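Local atomic coordinates of peptidase M16 C-terminal domain-containing protein (Enterococcus faecalis, PDB entry 3D3Y), a protein that is of unknown function but belongs to the M16 metallopeptidase family, with a region matching its inactive domain, and probably binds a metal ion. Residues A[275-280]-A[351-356]. Sequence-based numbering, arbitrary orientation.
Sequences LQVFNG and EQTKAM
Thr353 reaches from helix 347-364 onto the backbone of helix 272-284 and makes the tight part of this contact. Its methyl, CG2, lies 3.6 Å from CA of Gly280 and 3.5 Å from O of Val277. With OG1 at chi1 -59°, the methyl CG2 lies anti to the backbone N and meets the neighbouring helix between these two residues, one turn apart. Gly280 has no side chain in the way, so the backbones come close, with its CA 5.5 Å from CA of Thr353. The hydroxyl of Thr353 is used elsewhere: OG1 hydrogen-bonds to O of Glu349, one turn earlier in its own helix, and to NE2 of His287. No hydrogen bond joins the two segments, and the contact is van der Waals packing.

Both helices belong to the C-terminal half of the chain, and the two segments lie in the region assigned to the M16 inactive domain. In this alpha+beta fold, with helices packed against a mixed sheet, helix 272-284 packs by Leu275 and Asn279 on Ile308 of strand 303-309. Helix 347-364 meets it on another side, and the segment axes run at 117° with a closest approach of 9.1 Å.

Val277 carries the contact toward its looser side. CG1 is anti to the backbone N (chi1 177°) and meets Thr353 CG2 at 4.0 Å, the two side chains crossing at a slant. The other methyl, CG2, comes only within 4.4 Å of CG of Lys354. Val277 also touches Ile403 of helix 400-409. Lys354 is partly exposed and passes Val277 with its aliphatic chain, which is nearly fully extended beyond CB. Its NZ hydrogen-bonds to the carbonyl oxygens of Asn396 and Val398, at the C-terminal end of helix 388-397 and just past it.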
ATOM      1  N   LEU A 275      -2.181  -1.395  19.824  1.00 29.86           N
ATOM      2  CA  LEU A 275      -1.148  -1.996  18.943  1.00 30.26           C
ATOM      3  C   LEU A 275      -0.233  -0.916  18.357  1.00 30.18           C
ATOM      4  O   LEU A 275       0.993  -1.086  18.282  1.00 29.51           O
ATOM      5  CB  LEU A 275      -1.801  -2.829  17.839  1.00 30.27           C
ATOM      6  CG  LEU A 275      -0.862  -3.329  16.726  1.00 29.15           C
ATOM      7  CD1 LEU A 275       0.056  -4.401  17.321  1.00 30.49           C
ATOM      8  CD2 LEU A 275      -1.715  -3.914  15.578  1.00 30.51           C
ATOM      9  N   GLN A 276      -0.829   0.226  18.004  1.00 31.18           N
ATOM     10  CA  GLN A 276      -0.055   1.366  17.511  1.00 32.14           C
ATOM     11  C   GLN A 276       1.046   1.714  18.541  1.00 32.12           C
ATOM     12  O   GLN A 276       2.212   1.886  18.195  1.00 32.47           O
ATOM     13  CB  GLN A 276      -0.985   2.566  17.280  1.00 32.85           C
ATOM     14  CG  GLN A 276      -2.036   2.378  16.174  1.00 35.46           C
ATOM     15  CD  GLN A 276      -1.395   2.318  14.793  1.00 43.02           C
ATOM     16  OE1 GLN A 276      -0.299   2.862  14.575  1.00 44.33           O
ATOM     17  NE2 GLN A 276      -2.054   1.648  13.862  1.00 44.10           N
ATOM     18  N   VAL A 277       0.645   1.787  19.802  1.00 30.94           N
ATOM     19  CA  VAL A 277       1.541   2.165  20.875  1.00 30.67           C
ATOM     20  C   VAL A 277       2.502   1.022  21.170  1.00 30.30           C
ATOM     21  O   VAL A 277       3.708   1.266  21.303  1.00 30.02           O
ATOM     22  CB  VAL A 277       0.765   2.639  22.145  1.00 31.58           C
ATOM     23  CG1 VAL A 277       1.740   2.971  23.315  1.00 28.78           C
ATOM     24  CG2 VAL A 277      -0.114   3.859  21.807  1.00 29.02           C
ATOM     25  N   PHE A 278       1.992  -0.214  21.240  1.00 29.65           N
ATOM     26  CA  PHE A 278       2.881  -1.365  21.484  1.00 29.98           C
ATOM     27  C   PHE A 278       4.018  -1.379  20.465  1.00 29.59           C
ATOM     28  O   PHE A 278       5.196  -1.550  20.822  1.00 28.98           O
ATOM     29  CB  PHE A 278       2.134  -2.698  21.412  1.00 29.89           C
ATOM     30  CG  PHE A 278       3.066  -3.869  21.248  1.00 31.97           C
ATOM     31  CD1 PHE A 278       3.666  -4.472  22.371  1.00 31.50           C
ATOM     32  CD2 PHE A 278       3.381  -4.347  19.975  1.00 31.72           C
ATOM     33  CE1 PHE A 278       4.569  -5.548  22.219  1.00 32.71           C
ATOM     34  CE2 PHE A 278       4.282  -5.411  19.813  1.00 34.12           C
ATOM     35  CZ  PHE A 278       4.864  -6.027  20.944  1.00 31.82           C
ATOM     36  N   ASN A 279       3.660  -1.171  19.195  1.00 29.80           N
ATOM     37  CA  ASN A 279       4.636  -1.217  18.117  1.00 30.85           C
ATOM     38  C   ASN A 279       5.707  -0.173  18.297  1.00 30.68           C
ATOM     39  O   ASN A 279       6.905  -0.464  18.109  1.00 31.49           O
ATOM     40  CB  ASN A 279       4.005  -1.074  16.725  1.00 30.72           C
ATOM     41  CG  ASN A 279       5.064  -1.125  15.629  1.00 33.29           C
ATOM     42  OD1 ASN A 279       5.284  -0.134  14.896  1.00 34.59           O
ATOM     43  ND2 ASN A 279       5.755  -2.256  15.548  1.00 27.18           N
ATOM     44  N   GLY A 280       5.292   1.040  18.672  1.00 30.79           N
ATOM     45  CA  GLY A 280       6.237   2.118  18.923  1.00 30.38           C
ATOM     46  C   GLY A 280       7.212   1.799  20.042  1.00 30.92           C
ATOM     47  O   GLY A 280       8.390   2.128  19.932  1.00 30.38           O
ATOM     48  N   GLU A 351       5.087   7.824  26.674  1.00 36.01           N
ATOM     49  CA  GLU A 351       4.827   9.237  26.402  1.00 36.74           C
ATOM     50  C   GLU A 351       5.476   9.631  25.071  1.00 35.70           C
ATOM     51  O   GLU A 351       4.839  10.265  24.224  1.00 34.80           O
ATOM     52  CB  GLU A 351       5.391  10.142  27.528  1.00 36.10           C
ATOM     53  CG  GLU A 351       4.625  10.108  28.882  1.00 40.23           C
ATOM     54  CD  GLU A 351       5.258  11.027  29.986  1.00 41.60           C
ATOM     55  OE1 GLU A 351       6.438  11.481  29.842  1.00 48.44           O
ATOM     56  OE2 GLU A 351       4.559  11.305  30.996  1.00 48.95           O
ATOM     57  N   GLN A 352       6.741   9.242  24.884  1.00 34.58           N
ATOM     58  CA  GLN A 352       7.416   9.500  23.615  1.00 35.94           C
ATOM     59  C   GLN A 352       6.751   8.808  22.435  1.00 34.19           C
ATOM     60  O   GLN A 352       6.640   9.384  21.371  1.00 34.54           O
ATOM     61  CB  GLN A 352       8.888   9.085  23.667  1.00 37.07           C
ATOM     62  CG  GLN A 352       9.776  10.103  24.313  1.00 41.40           C
ATOM     63  CD  GLN A 352      11.219   9.849  23.931  1.00 48.58           C
ATOM     64  OE1 GLN A 352      11.930   9.142  24.644  1.00 51.94           O
ATOM     65  NE2 GLN A 352      11.643  10.368  22.767  1.00 49.73           N
ATOM     66  N   THR A 353       6.298   7.574  22.636  1.00 34.01           N
ATOM     67  CA  THR A 353       5.581   6.845  21.577  1.00 32.74           C
ATOM     68  C   THR A 353       4.281   7.564  21.202  1.00 32.47           C
ATOM     69  O   THR A 353       4.027   7.781  20.021  1.00 32.29           O
ATOM     70  CB  THR A 353       5.312   5.395  21.993  1.00 33.27           C
ATOM     71  OG1 THR A 353       6.576   4.764  22.250  1.00 33.51           O
ATOM     72  CG2 THR A 353       4.530   4.638  20.917  1.00 30.03           C
ATOM     73  N   LYS A 354       3.479   7.952  22.201  1.00 31.53           N
ATOM     74  CA  LYS A 354       2.223   8.678  21.927  1.00 31.22           C
ATOM     75  C   LYS A 354       2.466  10.018  21.181  1.00 31.45           C
ATOM     76  O   LYS A 354       1.792  10.315  20.192  1.00 30.60           O
ATOM     77  CB  LYS A 354       1.400   8.883  23.197  1.00 30.55           C
ATOM     78  CG  LYS A 354       0.900   7.569  23.862  1.00 29.42           C
ATOM     79  CD  LYS A 354       0.134   7.854  25.145  1.00 30.37           C
ATOM     80  CE  LYS A 354      -0.574   6.590  25.629  1.00 28.57           C
ATOM     81  NZ  LYS A 354      -1.310   6.786  26.915  1.00 30.03           N
ATOM     82  N   ALA A 355       3.467  10.785  21.626  1.00 32.75           N
ATOM     83  CA  ALA A 355       3.819  12.069  20.989  1.00 32.90           C
ATOM     84  C   ALA A 355       4.155  11.889  19.499  1.00 33.81           C
ATOM     85  O   ALA A 355       3.635  12.611  18.634  1.00 32.32           O
ATOM     86  CB  ALA A 355       5.013  12.732  21.741  1.00 33.93           C
HETATM   87  N   MSE A 356       4.981  10.887  19.201  1.00 34.17           N
HETATM   88  CA  MSE A 356       5.424  10.669  17.822  1.00 37.32           C
HETATM   89  C   MSE A 356       4.288  10.138  16.947  1.00 34.98           C
HETATM   90  O   MSE A 356       4.167  10.531  15.805  1.00 34.03           O
HETATM   91  CB  MSE A 356       6.668   9.764  17.763  1.00 36.13           C
HETATM   92  CG  MSE A 356       7.931  10.516  18.241  1.00 41.63           C
HETATM   93 SE   MSE A 356       9.517   9.415  18.220  0.80 46.34          SE
HETATM   94  CE  MSE A 356       9.873   9.507  16.297  1.00 45.87           C
TER